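RNA pseudouridylate synthase domain-containing protein 1 (PDB 5VBB) probably binds RNA and isomerises uridine to pseudouridine, as a synthase of the RluA family. Local coordinates at residues Q65-T70 with R172-R177; I118-T123 with H128-E133; V161-L166 with A236-H241; C221-T226 with A253-P258. All coordinates share one frame; numbering follows the deposited sequence.

From the N terminus, the chain passes residues 65-70, which wait for residues 172-177, about a hundred residues on, to close interaction 1 at the presumed active site. Nested within that loop is interaction 2, a hairpin joining 118-123 to 128-133; it touches 172-177 through Thr173 and shares a sulfate with it. Segment 161-166 also lies inside the loop, but its partner 236-241 comes much later, so interaction 3 crosses interaction 1; Leu166 packs on Leu176. Interaction 4 joins 221-226 to 253-258 and crosses interaction 3 in turn. The large antiparallel sheet is reached by both of the last two contacts, and the C-terminal helix is brought against it.

Interaction 1: residues Q65-T70 with R172-R177; sequences QLDFST and RTHQLR. With SO4 (sulfate ion), chain B; SO4 (sulfate ion), chain D; SO4 (sulfate ion), chain C.
The active-site cleft brings Asp67, probably the catalytic aspartate, as in relatives of the RluA family, against His174 and Arg177 at the start of helix 175-182. A salt bridge runs from Arg177 NH1 to Asp67 OD2 at 3.2 Å, with the carboxylate and guanidinium planes 68° apart. The oxygen lies almost in the guanidinium plane, whereas the nitrogen stands well above the carboxylate plane. Asp67 CG sits beside the backbone N (chi1 -63°), which swings the carboxylate toward the helix. His174 presents its CD2 corner to the same oxygen, the CD2 to OD2 distance being 3.4 Å, while its ND1 is hydrogen-bonded to Tyr193 OH. The other carboxylate oxygen, OD1, is joined to the backbone N of His174 through a water that donates to OD1 and accepts from N.

A sulfate bridges the two segments beside this pair. Its O1 takes a bond of 2.7 Å from Arg177 NH1, and Ser69 holds it from the other segment, with Ser69 N 2.9 Å from O4 and Ser69 OG 2.7 Å from O3. Arg177 NH2 also pairs with Asp190. Another sulfate is gripped by Arg172 and Thr173, with Thr173 OG1 2.6 Å from its O4. These sulfates, probably from the crystallisation liquor, may mark where RNA phosphates could bind. An aspartate on a turn facing a basic side chain is the arrangement of pseudouridine synthase active sites.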
# COMPACT_ATOMS: atom_id res chain seq x y z
N GLN A 65 8.59 6.17 -1.38
CA GLN A 65 7.78 6.13 -2.59
C GLN A 65 6.49 5.39 -2.36
O GLN A 65 6.38 4.57 -1.47
CB GLN A 65 8.55 5.42 -3.71
CG GLN A 65 9.86 6.10 -4.10
N LEU A 66 5.54 5.62 -3.25
CA LEU A 66 4.27 4.93 -3.26
C LEU A 66 3.93 4.77 -4.73
O LEU A 66 4.06 5.73 -5.46
CB LEU A 66 3.25 5.78 -2.51
CG LEU A 66 2.15 5.10 -1.76
CD1 LEU A 66 2.70 4.04 -0.81
CD2 LEU A 66 1.35 6.12 -1.00
N ASP A 67 3.59 3.56 -5.19
CA ASP A 67 3.31 3.31 -6.61
C ASP A 67 2.18 4.24 -7.12
O ASP A 67 1.27 4.59 -6.34
CB ASP A 67 2.85 1.85 -6.86
CG ASP A 67 3.80 0.70 -6.56
OD1 ASP A 67 5.04 0.93 -6.58
OD2 ASP A 67 3.29 -0.51 -6.42
N PHE A 68 2.22 4.57 -8.43
CA PHE A 68 1.19 5.34 -9.17
C PHE A 68 -0.22 4.86 -8.84
O PHE A 68 -1.06 5.67 -8.45
CB PHE A 68 1.41 5.20 -10.69
CG PHE A 68 0.36 5.85 -11.56
CD1 PHE A 68 0.34 7.22 -11.74
CD2 PHE A 68 -0.60 5.10 -12.21
CE1 PHE A 68 -0.63 7.83 -12.54
CE2 PHE A 68 -1.55 5.70 -13.03
CZ PHE A 68 -1.56 7.06 -13.18
N SER A 69 -0.48 3.54 -8.97
CA SER A 69 -1.82 2.98 -8.78
C SER A 69 -2.24 2.81 -7.32
O SER A 69 -3.42 2.61 -7.05
CB SER A 69 -1.95 1.64 -9.49
OG SER A 69 -1.76 1.84 -10.88
N THR A 70 -1.33 2.99 -6.38
CA THR A 70 -1.65 2.83 -4.97
C THR A 70 -2.00 4.17 -4.35
O THR A 70 -1.35 5.16 -4.64
CB THR A 70 -0.44 2.15 -4.29
OG1 THR A 70 -0.30 0.88 -4.91
CG2 THR A 70 -0.60 1.98 -2.78
N ARG A 172 10.32 -4.95 -0.93
CA ARG A 172 10.58 -5.31 -2.34
C ARG A 172 9.69 -4.49 -3.25
O ARG A 172 8.60 -4.14 -2.85
CB ARG A 172 10.31 -6.81 -2.59
CG ARG A 172 11.01 -7.78 -1.65
CD ARG A 172 12.40 -8.12 -2.16
NE ARG A 172 13.26 -6.93 -2.14
CZ ARG A 172 13.85 -6.40 -1.06
NH1 ARG A 172 14.59 -5.31 -1.17
NH2 ARG A 172 13.69 -6.98 0.13
N THR A 173 10.11 -4.24 -4.48
CA THR A 173 9.26 -3.49 -5.42
C THR A 173 7.99 -4.29 -5.70
O THR A 173 8.05 -5.50 -5.79
CB THR A 173 10.06 -3.19 -6.70
OG1 THR A 173 11.08 -2.25 -6.39
CG2 THR A 173 9.17 -2.67 -7.85
N HIS A 174 6.82 -3.64 -5.70
CA HIS A 174 5.51 -4.28 -5.91
C HIS A 174 5.28 -5.51 -4.99
O HIS A 174 4.54 -6.42 -5.35
CB HIS A 174 5.35 -4.71 -7.36
CG HIS A 174 5.57 -3.62 -8.37
ND1 HIS A 174 5.91 -3.92 -9.67
CD2 HIS A 174 5.49 -2.28 -8.24
CE1 HIS A 174 5.99 -2.76 -10.30
NE2 HIS A 174 5.77 -1.75 -9.48
N GLN A 175 5.91 -5.53 -3.82
CA GLN A 175 5.83 -6.69 -2.91
C GLN A 175 4.45 -7.20 -2.63
O GLN A 175 4.19 -8.39 -2.76
CB GLN A 175 6.43 -6.34 -1.56
CG GLN A 175 6.37 -7.50 -0.59
CD GLN A 175 7.35 -7.41 0.54
OE1 GLN A 175 8.51 -7.00 0.38
NE2 GLN A 175 6.92 -7.79 1.72
N LEU A 176 3.57 -6.31 -2.21
CA LEU A 176 2.22 -6.72 -1.79
C LEU A 176 1.45 -7.25 -2.97
O LEU A 176 0.76 -8.26 -2.86
CB LEU A 176 1.49 -5.50 -1.18
CG LEU A 176 2.22 -4.85 -0.02
CD1 LEU A 176 1.54 -3.61 0.41
CD2 LEU A 176 2.39 -5.82 1.13
N ARG A 177 1.61 -6.61 -4.12
CA ARG A 177 0.90 -7.05 -5.31
C ARG A 177 1.41 -8.37 -5.81
O ARG A 177 0.63 -9.21 -6.26
CB ARG A 177 1.03 -6.00 -6.41
CG ARG A 177 0.34 -4.69 -6.06
CD ARG A 177 0.97 -3.55 -6.82
NE ARG A 177 0.55 -3.60 -8.22
CZ ARG A 177 0.85 -2.70 -9.15
NH1 ARG A 177 1.63 -1.67 -8.86
NH2 ARG A 177 0.40 -2.84 -10.38
S SO4 B . 1.81 1.08 -11.19
O1 SO4 B . 2.19 -0.34 -11.15
O2 SO4 B . 2.96 1.85 -11.68
O3 SO4 B . 0.65 1.29 -12.04
O4 SO4 B . 1.42 1.52 -9.85
S SO4 D . 13.85 -4.74 -5.12
O1 SO4 D . 14.71 -5.21 -6.20
O2 SO4 D . 14.67 -4.40 -3.93
O3 SO4 D . 12.82 -5.74 -4.80
O4 SO4 D . 13.18 -3.55 -5.57
S SO4 C . 14.36 -4.69 2.78
O1 SO4 C . 14.29 -6.14 2.97
O2 SO4 C . 15.70 -4.34 2.37
O3 SO4 C . 13.49 -4.26 1.73
O4 SO4 C . 13.99 -4.01 4.02
O HOH W 1 6.72 -0.86 -5.00

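Interaction 2: residues I118-T123 with H128-E133; sequences IGRNST and HTMCIE. With SO4 (sulfate ion), chain D.
The guanidinium of Arg120 carries Met130 SD over the centre of one face, 3.7 Å above the plane, and meets a sulfate at its edge. Arg120 NE donates to sulfate O1 at 3.0 Å in a nearly straight bond, and Arg120 NH2 donates to sulfate O4 at 3.2 Å. Met130, folded back by two successive bends, also sets its CE 3.7 Å from Ile118 CG2. The Asn121 and His128 side chains run side by side and point the same way, amide and ring planes 33° apart. With its CG anti to the backbone N (chi1 -152°), Asn121 aims ND2 at His128 O, 3.1 Å away and in the carbonyl plane. Replacing Asn121 with alanine would probably leave His128 O without this donor and let the turn end move more freely. Between the strands, Gly119 and Cys131 form an antiparallel hydrogen-bonded pair, Gly119 N lying 2.8 Å from Cys131 O, and Asn121 N adds a bond to Thr129 O. Cys131 SG lies on the face where Gly119 has no side chain, and its disulfide to Cys138 spans the central strand. Strand 118-121 thus runs between 130-132 and 138-142, while Ile118, Met130 and Ile132 pack against helix 175-182.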
# COMPACT_ATOMS: atom_id res chain seq x y z
N ILE A 118 11.14 -12.52 -3.72
CA ILE A 118 10.76 -11.74 -4.89
C ILE A 118 12.01 -11.35 -5.64
O ILE A 118 12.92 -10.81 -5.05
CB ILE A 118 9.92 -10.51 -4.48
CG1 ILE A 118 8.62 -11.01 -3.81
CG2 ILE A 118 9.59 -9.61 -5.70
CD1 ILE A 118 7.66 -9.95 -3.27
N GLY A 119 12.04 -11.68 -6.92
CA GLY A 119 13.12 -11.30 -7.81
C GLY A 119 12.59 -10.43 -8.93
O GLY A 119 11.40 -10.09 -8.96
N ARG A 120 13.47 -10.08 -9.86
CA ARG A 120 13.08 -9.26 -11.01
C ARG A 120 12.92 -10.20 -12.21
O ARG A 120 13.62 -11.21 -12.37
CB ARG A 120 14.06 -8.10 -11.21
CG ARG A 120 13.67 -6.95 -10.29
CD ARG A 120 14.75 -5.92 -10.02
NE ARG A 120 14.25 -4.84 -9.16
CZ ARG A 120 13.51 -3.80 -9.56
NH1 ARG A 120 13.15 -3.68 -10.84
NH2 ARG A 120 13.12 -2.88 -8.69
N ASN A 121 11.89 -9.91 -12.99
CA ASN A 121 11.50 -10.73 -14.11
C ASN A 121 12.40 -10.39 -15.30
O ASN A 121 12.46 -9.23 -15.72
CB ASN A 121 10.03 -10.45 -14.44
CG ASN A 121 9.30 -11.60 -15.06
OD1 ASN A 121 9.91 -12.51 -15.63
ND2 ASN A 121 7.98 -11.56 -14.98
N SER A 122 13.11 -11.40 -15.80
CA SER A 122 14.00 -11.29 -16.97
C SER A 122 13.26 -11.73 -18.24
O SER A 122 13.73 -11.45 -19.35
CB SER A 122 15.21 -12.20 -16.77
OG SER A 122 14.92 -13.54 -17.13
N THR A 123 12.15 -12.47 -18.10
CA THR A 123 11.41 -12.95 -19.28
C THR A 123 10.60 -11.79 -19.86
O THR A 123 10.86 -11.39 -20.99
CB THR A 123 10.53 -14.18 -18.93
N HIS A 128 5.43 -7.20 -16.41
CA HIS A 128 5.35 -7.58 -15.00
C HIS A 128 6.78 -7.53 -14.45
O HIS A 128 7.53 -8.48 -14.62
CB HIS A 128 4.70 -8.97 -14.82
CG HIS A 128 3.72 -9.35 -15.89
ND1 HIS A 128 2.52 -8.68 -16.05
CD2 HIS A 128 3.81 -10.31 -16.85
CE1 HIS A 128 1.93 -9.23 -17.09
NE2 HIS A 128 2.66 -10.23 -17.60
N THR A 129 7.15 -6.40 -13.85
CA THR A 129 8.49 -6.10 -13.37
C THR A 129 9.06 -7.18 -12.45
O THR A 129 10.17 -7.67 -12.68
CB THR A 129 8.49 -4.73 -12.63
OG1 THR A 129 7.82 -3.75 -13.43
CG2 THR A 129 9.90 -4.23 -12.32
N MET A 130 8.28 -7.60 -11.46
CA MET A 130 8.72 -8.50 -10.41
C MET A 130 8.10 -9.89 -10.51
O MET A 130 7.06 -10.08 -11.14
CB MET A 130 8.34 -7.86 -9.06
CG MET A 130 8.81 -6.40 -8.91
SD MET A 130 10.58 -6.06 -9.05
CE MET A 130 11.17 -6.78 -7.53
N CYS A 131 8.73 -10.88 -9.88
CA CYS A 131 8.26 -12.27 -9.88
C CYS A 131 8.64 -13.00 -8.61
O CYS A 131 9.55 -12.60 -7.91
CB CYS A 131 8.83 -13.01 -11.08
SG CYS A 131 10.63 -12.96 -11.18
N ILE A 132 8.00 -14.13 -8.39
CA ILE A 132 8.26 -15.03 -7.26
C ILE A 132 9.41 -15.93 -7.63
O ILE A 132 9.47 -16.39 -8.77
CB ILE A 132 6.99 -15.88 -6.97
CG1 ILE A 132 5.84 -14.97 -6.54
CG2 ILE A 132 7.24 -16.93 -5.93
CD1 ILE A 132 5.98 -14.39 -5.09
N GLU A 133 10.27 -16.27 -6.64
CA GLU A 133 11.41 -17.20 -6.83
C GLU A 133 10.88 -18.51 -7.38
O GLU A 133 9.77 -18.90 -7.04
CB GLU A 133 12.10 -17.48 -5.47
CG GLU A 133 11.30 -18.46 -4.62
CD GLU A 133 11.74 -18.69 -3.20
OE1 GLU A 133 12.66 -19.51 -2.99
OE2 GLU A 133 11.04 -18.18 -2.29
S SO4 D . 13.85 -4.74 -5.12
O1 SO4 D . 14.71 -5.21 -6.20
O2 SO4 D . 14.67 -4.40 -3.93
O3 SO4 D . 12.82 -5.74 -4.80
O4 SO4 D . 13.18 -3.55 -5.57
O HOH W 2 11.95 -6.82 -14.57

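Interaction 3: residues V161-L166 with A236-H241; sequences VSKVLL and ACWSPH
Val161 and Lys163, two residues apart on strand 159-168, meet Trp238 at two corners of its six-membered ring, CZ3 and CZ2, with CH2 between them. The tight part is at Val161, where CG2 comes to 3.3 Å from Trp238 CZ3, close for two carbon atoms, and touches CE3 beside it. Lys163 CB lies 3.8 Å from Trp238 CZ2, and the extended lysine chain then runs on past the indole at about a right angle to it, with CD 4.1 Å from the same CZ2. Trp238 gets there because its CG is anti to the backbone N (chi1 169°), which carries the indole across toward the other strand. Pro240 CD rests against one of its faces, offset toward the rim.

The polar side is looser and bridged by a single water. No direct hydrogen bond joins the two segments; instead this water, lying in the indole plane, accepts from Trp238 NE1 at 2.9 Å and from Lys163 NZ at 3.3 Å. The ammonium has stronger partners in Asp228, with which it forms a salt bridge, and in Phe230 O. A leucine in place of Trp238 would probably open a gap beside Val161 and leave the bridging water without its indole donor.

Strands 159-168 and 238-243 both pair antiparallel with strand 146-156, so the indole joins two strands that are not direct neighbours. All three belong to the large antiparallel sheet at the core of the pseudouridine synthase fold.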
# COMPACT_ATOMS: atom_id res chain seq x y z
N VAL A 161 -14.48 -11.52 -3.10
CA VAL A 161 -13.22 -10.88 -2.76
C VAL A 161 -13.03 -10.90 -1.24
O VAL A 161 -14.01 -11.00 -0.47
CB VAL A 161 -13.07 -9.40 -3.28
CG1 VAL A 161 -13.24 -9.28 -4.79
CG2 VAL A 161 -13.94 -8.45 -2.52
N SER A 162 -11.80 -10.68 -0.84
CA SER A 162 -11.44 -10.54 0.57
C SER A 162 -10.89 -9.17 0.87
O SER A 162 -9.95 -8.73 0.21
CB SER A 162 -10.39 -11.57 0.98
OG SER A 162 -10.89 -12.89 0.80
N LYS A 163 -11.39 -8.52 1.91
CA LYS A 163 -10.79 -7.29 2.39
C LYS A 163 -9.70 -7.70 3.39
O LYS A 163 -9.98 -8.48 4.31
CB LYS A 163 -11.81 -6.39 3.06
CG LYS A 163 -11.19 -5.07 3.46
CD LYS A 163 -12.26 -4.12 3.92
CE LYS A 163 -11.66 -2.87 4.47
NZ LYS A 163 -12.70 -1.95 5.01
N VAL A 164 -8.46 -7.22 3.19
CA VAL A 164 -7.34 -7.63 4.02
C VAL A 164 -6.53 -6.48 4.53
O VAL A 164 -6.50 -5.41 3.92
CB VAL A 164 -6.40 -8.61 3.27
CG1 VAL A 164 -7.16 -9.81 2.72
CG2 VAL A 164 -5.64 -7.90 2.14
N LEU A 165 -5.77 -6.74 5.61
CA LEU A 165 -4.75 -5.85 6.15
C LEU A 165 -3.42 -6.53 5.78
O LEU A 165 -3.25 -7.73 6.04
CB LEU A 165 -4.90 -5.71 7.66
CG LEU A 165 -3.88 -4.82 8.42
CD1 LEU A 165 -4.00 -3.39 8.00
CD2 LEU A 165 -4.12 -4.87 9.88
N LEU A 166 -2.48 -5.78 5.20
CA LEU A 166 -1.17 -6.29 4.81
C LEU A 166 -0.10 -5.55 5.52
O LEU A 166 -0.06 -4.33 5.45
CB LEU A 166 -0.96 -6.14 3.31
CG LEU A 166 -1.98 -6.90 2.44
CD1 LEU A 166 -2.04 -6.34 1.08
CD2 LEU A 166 -1.72 -8.37 2.43
N ALA A 236 -20.06 1.67 -3.64
CA ALA A 236 -21.23 0.83 -3.57
C ALA A 236 -21.07 -0.51 -4.30
O ALA A 236 -21.91 -1.38 -4.10
CB ALA A 236 -22.44 1.58 -4.09
N CYS A 237 -19.99 -0.73 -5.07
CA CYS A 237 -19.70 -2.04 -5.64
C CYS A 237 -19.17 -3.00 -4.55
O CYS A 237 -19.21 -4.21 -4.75
CB CYS A 237 -18.71 -1.95 -6.79
SG CYS A 237 -19.39 -1.23 -8.28
N TRP A 238 -18.65 -2.47 -3.43
CA TRP A 238 -18.13 -3.30 -2.34
C TRP A 238 -19.28 -3.64 -1.40
O TRP A 238 -19.86 -2.74 -0.79
CB TRP A 238 -16.98 -2.59 -1.59
CG TRP A 238 -16.53 -3.21 -0.30
CD1 TRP A 238 -16.32 -2.55 0.88
CD2 TRP A 238 -16.15 -4.58 -0.06
NE1 TRP A 238 -15.93 -3.43 1.85
CE2 TRP A 238 -15.77 -4.67 1.30
CE3 TRP A 238 -16.17 -5.77 -0.83
CZ2 TRP A 238 -15.41 -5.89 1.90
CZ3 TRP A 238 -15.82 -6.96 -0.22
CH2 TRP A 238 -15.45 -7.02 1.13
N SER A 239 -19.57 -4.94 -1.29
CA SER A 239 -20.63 -5.48 -0.46
C SER A 239 -20.07 -6.51 0.54
O SER A 239 -20.02 -7.71 0.25
CB SER A 239 -21.73 -6.09 -1.32
OG SER A 239 -22.87 -6.31 -0.52
N PRO A 240 -19.65 -6.05 1.72
CA PRO A 240 -19.15 -7.01 2.74
C PRO A 240 -20.26 -7.90 3.25
O PRO A 240 -21.36 -7.39 3.47
CB PRO A 240 -18.58 -6.12 3.85
CG PRO A 240 -18.93 -4.75 3.53
CD PRO A 240 -19.62 -4.66 2.21
N HIS A 241 -20.02 -9.23 3.39
CA HIS A 241 -21.03 -10.16 3.91
C HIS A 241 -20.59 -10.87 5.20
O HIS A 241 -21.46 -11.15 6.02
CB HIS A 241 -21.52 -11.21 2.91
CG HIS A 241 -20.51 -12.00 2.14
ND1 HIS A 241 -19.76 -13.02 2.73
CD2 HIS A 241 -20.33 -12.06 0.80
CE1 HIS A 241 -19.06 -13.56 1.75
NE2 HIS A 241 -19.34 -12.97 0.56
O HOH W 3 -15.81 -2.92 4.67

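Interaction 4: residues C221-T226 with A253-P258; sequences CVEVCT and ALRATP
Arg255 reaches from the last turn of helix 247-256 across to strand 221-225, meeting Glu223 first and Cys225 last. Its CB lies 3.9 Å from Glu223 OE2, and CG comes nearer the same oxygen, at 3.6 Å. From CG to NE the chain is extended and passes the glutamate at about a right angle. At NE the opposite charges are 4.4 Å apart, measured to Glu223 OE2, which is too long for a salt bridge; the carboxylate and guanidinium planes stand 65° apart. Beyond it, NH1 ends 3.8 Å from Cys225 CB.

Strand 221-225 pairs antiparallel with 208-216 in the large sheet. Its Val222 and Val224 turn to the side of strands 10-14 and 18-23, whereas Glu223 and Cys225 point toward the helix, which also rests Leu254 on Tyr212.

Glu223 is itself extended, with CG anti to the backbone N (chi1 174°). Its OE2 is hydrogen-bonded to Tyr212 OH and accepts a further hydrogen bond from a water 2.8 Å away, which also donates to Arg255 O at 2.7 Å. Past the arginine, Thr257 OG1 donates to Ala253 O at 2.7 Å, from above the carbonyl plane.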
# COMPACT_ATOMS: atom_id res chain seq x y z
N CYS A 221 7.84 11.31 16.08
CA CYS A 221 7.33 10.01 15.62
C CYS A 221 6.17 10.32 14.73
O CYS A 221 5.07 10.63 15.21
CB CYS A 221 6.94 9.11 16.78
SG CYS A 221 6.30 7.49 16.27
N VAL A 222 6.43 10.31 13.41
CA VAL A 222 5.41 10.59 12.40
C VAL A 222 4.58 9.35 12.32
O VAL A 222 5.08 8.35 11.83
CB VAL A 222 6.03 10.93 11.03
CG1 VAL A 222 4.94 11.17 9.97
CG2 VAL A 222 6.98 12.11 11.14
N GLU A 223 3.33 9.38 12.84
CA GLU A 223 2.50 8.19 12.84
C GLU A 223 1.12 8.52 12.32
O GLU A 223 0.44 9.40 12.85
CB GLU A 223 2.45 7.62 14.25
CG GLU A 223 1.50 6.46 14.44
CD GLU A 223 1.56 5.85 15.82
OE1 GLU A 223 2.09 6.51 16.74
OE2 GLU A 223 1.10 4.70 15.98
N VAL A 224 0.70 7.84 11.26
CA VAL A 224 -0.61 8.14 10.72
C VAL A 224 -1.33 6.86 10.42
O VAL A 224 -0.74 5.81 10.13
CB VAL A 224 -0.63 9.13 9.49
CG1 VAL A 224 0.39 10.24 9.66
CG2 VAL A 224 -0.38 8.43 8.17
N CYS A 225 -2.64 6.98 10.55
CA CYS A 225 -3.60 5.98 10.22
C CYS A 225 -4.68 6.69 9.45
O CYS A 225 -5.50 7.39 10.04
CB CYS A 225 -4.14 5.32 11.48
SG CYS A 225 -4.86 3.73 11.14
N THR A 226 -4.60 6.61 8.13
CA THR A 226 -5.50 7.31 7.25
C THR A 226 -6.91 6.71 7.28
O THR A 226 -7.08 5.55 7.68
CB THR A 226 -5.06 7.22 5.77
OG1 THR A 226 -5.38 5.91 5.28
CG2 THR A 226 -3.61 7.54 5.54
N ALA A 253 -3.44 -2.88 17.78
CA ALA A 253 -2.27 -3.78 17.88
C ALA A 253 -1.08 -3.23 17.09
O ALA A 253 0.05 -3.28 17.56
CB ALA A 253 -2.62 -5.20 17.42
N LEU A 254 -1.34 -2.63 15.93
CA LEU A 254 -0.29 -2.01 15.12
C LEU A 254 0.39 -0.92 15.89
O LEU A 254 1.61 -0.90 15.96
CB LEU A 254 -0.88 -1.36 13.84
CG LEU A 254 -0.95 -2.22 12.60
CD1 LEU A 254 -1.72 -1.51 11.54
CD2 LEU A 254 0.46 -2.53 12.04
N ARG A 255 -0.39 -0.03 16.50
CA ARG A 255 0.12 1.15 17.25
C ARG A 255 0.99 0.75 18.41
O ARG A 255 2.01 1.40 18.67
CB ARG A 255 -1.06 2.00 17.76
CG ARG A 255 -1.83 2.71 16.64
CD ARG A 255 -2.99 3.56 17.18
NE ARG A 255 -3.32 4.68 16.29
CZ ARG A 255 -4.54 5.10 15.95
NH1 ARG A 255 -4.69 6.13 15.13
NH2 ARG A 255 -5.62 4.50 16.44
N ALA A 256 0.62 -0.37 19.09
CA ALA A 256 1.37 -0.89 20.25
C ALA A 256 2.56 -1.74 19.89
O ALA A 256 3.36 -2.04 20.79
CB ALA A 256 0.45 -1.69 21.13
N THR A 257 2.72 -2.13 18.62
CA THR A 257 3.86 -2.96 18.24
C THR A 257 5.17 -2.19 18.31
O THR A 257 5.24 -1.09 17.79
CB THR A 257 3.66 -3.58 16.86
OG1 THR A 257 2.43 -4.32 16.86
CG2 THR A 257 4.79 -4.54 16.48
N PRO A 258 6.24 -2.73 18.92
CA PRO A 258 7.51 -2.00 18.94
C PRO A 258 8.06 -1.70 17.54
O PRO A 258 7.75 -2.41 16.58
CB PRO A 258 8.46 -2.95 19.71
CG PRO A 258 7.57 -3.86 20.45
CD PRO A 258 6.34 -4.02 19.65
O HOH W 4 2.54 4.05 18.24